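Local coordinates for putative ring-cleaving dioxygenase MhqO (Bacillus subtilis subsp. subtilis, PDB 3OAJ), which is a putative iron-dependent extradiol dioxygenase that may cleave aromatic rings and so contribute to the breakdown of aromatic compounds, at residues A[9-19]-A[58-68]. Sequence-based numbering, arbitrary orientation.
With ZN (zinc ion), chain C; SO4 (sulfate ion), chain D.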
loop_
_atom_site.group_PDB
_atom_site.type_symbol
_atom_site.label_atom_id
_atom_site.label_comp_id
_atom_site.label_asym_id
_atom_site.label_seq_id
_atom_site.Cartn_x
_atom_site.Cartn_y
_atom_site.Cartn_z
ATOM N N ILE A 9 -7.647 -0.625 -4.501
ATOM C CA ILE A 9 -6.200 -0.659 -4.362
ATOM C C ILE A 9 -5.676 -2.109 -4.481
ATOM O O ILE A 9 -6.259 -3.058 -3.909
ATOM C CB ILE A 9 -5.788 -0.071 -3.004
ATOM C CG1 ILE A 9 -6.195 1.413 -2.893
ATOM C CG2 ILE A 9 -4.282 -0.279 -2.733
ATOM C CD1 ILE A 9 -6.155 1.960 -1.453
ATOM N N HIS A 10 -4.595 -2.260 -5.251
ATOM C CA HIS A 10 -3.822 -3.488 -5.327
ATOM C C HIS A 10 -2.749 -3.462 -4.238
ATOM O O HIS A 10 -2.711 -4.332 -3.383
ATOM C CB HIS A 10 -3.208 -3.647 -6.740
ATOM C CG HIS A 10 -2.503 -4.944 -6.964
ATOM N ND1 HIS A 10 -1.244 -5.204 -6.458
ATOM C CD2 HIS A 10 -2.863 -6.048 -7.663
ATOM C CE1 HIS A 10 -0.875 -6.423 -6.813
ATOM N NE2 HIS A 10 -1.822 -6.945 -7.568
ATOM N N HIS A 11 -1.874 -2.461 -4.286
ATOM C CA HIS A 11 -0.854 -2.290 -3.249
ATOM C C HIS A 11 -0.465 -0.820 -3.195
ATOM O O HIS A 11 -0.834 -0.042 -4.073
ATOM C CB HIS A 11 0.398 -3.154 -3.518
ATOM C CG HIS A 11 1.132 -2.810 -4.777
ATOM N ND1 HIS A 11 0.822 -3.377 -5.998
ATOM C CD2 HIS A 11 2.192 -1.992 -4.997
ATOM C CE1 HIS A 11 1.662 -2.923 -6.914
ATOM N NE2 HIS A 11 2.497 -2.075 -6.339
ATOM N N ILE A 12 0.241 -0.452 -2.132
ATOM C CA ILE A 12 0.850 0.849 -1.993
ATOM C C ILE A 12 2.325 0.613 -1.696
ATOM O O ILE A 12 2.702 -0.305 -0.979
ATOM C CB ILE A 12 0.162 1.619 -0.821
ATOM C CG1 ILE A 12 -1.253 2.040 -1.230
ATOM C CG2 ILE A 12 0.966 2.833 -0.382
ATOM C CD1 ILE A 12 -2.157 2.432 -0.067
ATOM N N THR A 13 3.167 1.491 -2.231
ATOM C CA THR A 13 4.605 1.329 -2.126
ATOM C C THR A 13 5.231 2.588 -1.547
ATOM O O THR A 13 4.945 3.706 -1.987
ATOM C CB THR A 13 5.216 0.981 -3.494
ATOM O OG1 THR A 13 4.705 -0.290 -3.889
ATOM C CG2 THR A 13 6.775 0.975 -3.466
ATOM N N ALA A 14 6.071 2.370 -0.539
ATOM C CA ALA A 14 6.712 3.463 0.179
ATOM C C ALA A 14 8.211 3.268 0.344
ATOM O O ALA A 14 8.697 2.147 0.411
ATOM C CB ALA A 14 6.073 3.620 1.550
ATOM N N ILE A 15 8.932 4.385 0.411
ATOM C CA ILE A 15 10.351 4.363 0.741
ATOM C C ILE A 15 10.444 4.593 2.244
ATOM O O ILE A 15 9.815 5.509 2.775
ATOM C CB ILE A 15 11.150 5.435 -0.040
ATOM C CG1 ILE A 15 11.068 5.153 -1.547
ATOM C CG2 ILE A 15 12.590 5.435 0.420
ATOM C CD1 ILE A 15 11.787 6.177 -2.441
ATOM N N VAL A 16 11.189 3.724 2.928
ATOM C CA VAL A 16 11.343 3.812 4.390
ATOM C C VAL A 16 12.801 3.609 4.807
ATOM O O VAL A 16 13.692 3.624 3.967
ATOM C CB VAL A 16 10.403 2.813 5.125
ATOM C CG1 VAL A 16 8.924 3.185 4.902
ATOM C CG2 VAL A 16 10.704 1.364 4.714
ATOM N N GLY A 17 13.024 3.418 6.108
ATOM C CA GLY A 17 14.361 3.258 6.691
ATOM C C GLY A 17 14.779 1.807 6.846
ATOM O O GLY A 17 14.410 0.959 6.042
ATOM N N HIS A 18 15.559 1.527 7.886
ATOM C CA HIS A 18 16.128 0.199 8.113
ATOM C C HIS A 18 15.101 -0.934 7.989
ATOM O O HIS A 18 14.036 -0.858 8.612
ATOM C CB HIS A 18 16.738 0.160 9.520
ATOM C CG HIS A 18 17.713 -0.955 9.740
ATOM N ND1 HIS A 18 17.341 -2.285 9.754
ATOM C CD2 HIS A 18 19.043 -0.936 9.993
ATOM C CE1 HIS A 18 18.403 -3.037 9.985
ATOM N NE2 HIS A 18 19.448 -2.242 10.141
ATOM N N PRO A 19 15.443 -2.011 7.239
ATOM C CA PRO A 19 14.506 -3.138 7.111
ATOM C C PRO A 19 14.091 -3.813 8.414
ATOM O O PRO A 19 12.964 -4.295 8.495
ATOM C CB PRO A 19 15.234 -4.118 6.175
ATOM C CG PRO A 19 16.678 -3.750 6.278
ATOM C CD PRO A 19 16.709 -2.266 6.515
ATOM N N PRO A 58 -4.496 -9.105 -3.165
ATOM C CA PRO A 58 -4.632 -7.721 -3.618
ATOM C C PRO A 58 -5.566 -6.933 -2.703
ATOM O O PRO A 58 -6.585 -7.454 -2.229
ATOM C CB PRO A 58 -5.203 -7.857 -5.030
ATOM C CG PRO A 58 -4.704 -9.212 -5.495
ATOM C CD PRO A 58 -4.690 -10.082 -4.258
ATOM N N GLY A 59 -5.174 -5.696 -2.418
ATOM C CA GLY A 59 -5.935 -4.854 -1.507
ATOM C C GLY A 59 -5.479 -4.934 -0.064
ATOM O O GLY A 59 -6.006 -4.208 0.779
ATOM N N THR A 60 -4.478 -5.780 0.201
ATOM C CA THR A 60 -3.882 -5.911 1.540
ATOM C C THR A 60 -2.386 -5.623 1.565
ATOM O O THR A 60 -1.782 -5.630 2.632
ATOM C CB THR A 60 -4.060 -7.330 2.129
ATOM O OG1 THR A 60 -3.102 -8.230 1.551
ATOM C CG2 THR A 60 -5.497 -7.906 1.960
ATOM N N ILE A 61 -1.807 -5.355 0.390
ATOM C CA ILE A 61 -0.361 -5.392 0.175
ATOM C C ILE A 61 0.303 -4.029 0.341
ATOM O O ILE A 61 0.072 -3.117 -0.444
ATOM C CB ILE A 61 -0.028 -5.907 -1.246
ATOM C CG1 ILE A 61 -0.712 -7.255 -1.532
ATOM C CG2 ILE A 61 1.496 -5.982 -1.465
ATOM C CD1 ILE A 61 -0.809 -7.566 -3.027
ATOM N N ILE A 62 1.105 -3.906 1.387
ATOM C CA ILE A 62 1.937 -2.721 1.591
ATOM C C ILE A 62 3.371 -3.131 1.309
ATOM O O ILE A 62 3.856 -4.150 1.795
ATOM C CB ILE A 62 1.714 -2.098 3.022
ATOM C CG1 ILE A 62 2.480 -0.767 3.172
ATOM C CG2 ILE A 62 2.034 -3.102 4.141
ATOM C CD1 ILE A 62 1.941 0.391 2.329
ATOM N N THR A 63 4.049 -2.325 0.501
ATOM C CA THR A 63 5.380 -2.675 0.022
ATOM C C THR A 63 6.381 -1.566 0.310
ATOM O O THR A 63 6.022 -0.386 0.352
ATOM C CB THR A 63 5.404 -3.046 -1.505
ATOM O OG1 THR A 63 6.033 -2.005 -2.257
ATOM C CG2 THR A 63 4.027 -3.313 -2.066
ATOM N N PHE A 64 7.641 -1.965 0.505
ATOM C CA PHE A 64 8.658 -1.026 0.989
ATOM C C PHE A 64 9.986 -1.186 0.293
ATOM O O PHE A 64 10.431 -2.308 0.025
ATOM C CB PHE A 64 8.892 -1.257 2.488
ATOM C CG PHE A 64 7.683 -1.031 3.320
ATOM C CD1 PHE A 64 7.232 0.268 3.590
ATOM C CD2 PHE A 64 6.950 -2.131 3.795
ATOM C CE1 PHE A 64 6.080 0.466 4.357
ATOM C CE2 PHE A 64 5.811 -1.950 4.563
ATOM C CZ PHE A 64 5.372 -0.640 4.841
ATOM N N PHE A 65 10.611 -0.046 0.017
ATOM C CA PHE A 65 12.035 0.010 -0.300
ATOM C C PHE A 65 12.759 0.522 0.958
ATOM O O PHE A 65 12.797 1.734 1.195
ATOM C CB PHE A 65 12.279 0.931 -1.498
ATOM C CG PHE A 65 11.583 0.491 -2.755
ATOM C CD1 PHE A 65 11.820 -0.767 -3.306
ATOM C CD2 PHE A 65 10.704 1.351 -3.408
ATOM C CE1 PHE A 65 11.157 -1.172 -4.484
ATOM C CE2 PHE A 65 10.063 0.966 -4.578
ATOM C CZ PHE A 65 10.283 -0.287 -5.114
ATOM N N PRO A 66 13.280 -0.397 1.792
ATOM C CA PRO A 66 13.931 0.054 3.014
ATOM C C PRO A 66 15.392 0.414 2.765
ATOM O O PRO A 66 16.225 -0.466 2.511
ATOM C CB PRO A 66 13.804 -1.154 3.961
ATOM C CG PRO A 66 13.488 -2.327 3.105
ATOM C CD PRO A 66 13.138 -1.865 1.734
ATOM N N TRP A 67 15.712 1.698 2.818
ATOM C CA TRP A 67 17.125 2.061 2.827
ATOM C C TRP A 67 17.546 2.894 4.040
ATOM O O TRP A 67 17.194 4.069 4.167
ATOM C CB TRP A 67 17.621 2.616 1.484
ATOM C CG TRP A 67 16.809 3.699 0.816
ATOM C CD1 TRP A 67 16.488 4.930 1.326
ATOM C CD2 TRP A 67 16.292 3.676 -0.524
ATOM N NE1 TRP A 67 15.780 5.659 0.397
ATOM C CE2 TRP A 67 15.647 4.915 -0.747
ATOM C CE3 TRP A 67 16.301 2.724 -1.554
ATOM C CZ2 TRP A 67 15.011 5.224 -1.961
ATOM C CZ3 TRP A 67 15.663 3.031 -2.762
ATOM C CH2 TRP A 67 15.028 4.274 -2.950
ATOM N N ALA A 68 18.288 2.237 4.930
ATOM C CA ALA A 68 18.723 2.807 6.201
ATOM C C ALA A 68 19.571 4.054 5.988
ATOM O O ALA A 68 20.378 4.117 5.056
ATOM C CB ALA A 68 19.490 1.765 7.014
HETATM ZN ZN ZN C . 3.678 -0.763 -7.473
HETATM S S SO4 D . 5.971 -1.720 -7.585
HETATM O O1 SO4 D . 6.529 -0.603 -8.345
HETATM O O2 SO4 D . 6.932 -2.780 -7.354
HETATM O O3 SO4 D . 5.416 -1.279 -6.304
HETATM O O4 SO4 D . 4.912 -2.307 -8.412
#
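A chi1 of 63° sets His11 CG between its backbone N and carbonyl carbon, and the ring then reaches NE2 to the zinc ion at 2.1 Å; His11 CB, placed by the backbone, lies 3.6 Å from Ile61 CB. Thr13, its OG1 beside the backbone N (chi1 -64°), meets Thr63 OG1 at 2.7 Å and donates to O3 of a sulfate, probably from the crystallisation liquor, that also binds the zinc ion; Thr63 OG1 also hydrogen-bonds His48 NE2. His10 and His11 form a classic beta bulge, both facing Ala220 of strand 215-223, and His10 ND1 accepts a straight hydrogen bond from His11 ND1 (2.8 Å), in the plane of the His11 ring, which fixes that ring's rotation and leaves NE2 for the metal. His218 and Glu266 complete the protein ligands, the two-histidine, one-carboxylate set predicted to hold Fe(2+) in this vicinal oxygen chelate fold. Strands 9-16 and 61-66, first and fourth of a βαβββ module, pair in parallel: Thr63 N to Ile12 O (2.8 Å) and Ala14 N to Thr63 O (2.9 Å) flank Thr13. Farther along the metal-bearing face, Thr13 CG2 touches Phe65 CE2 (3.5 Å) and Ile15 CG2 presses on Trp67 CE2 (3.3 Å). On the reverse face Val16 CG1 packs against Phe64 CD1, whose ring also meets Tyr26.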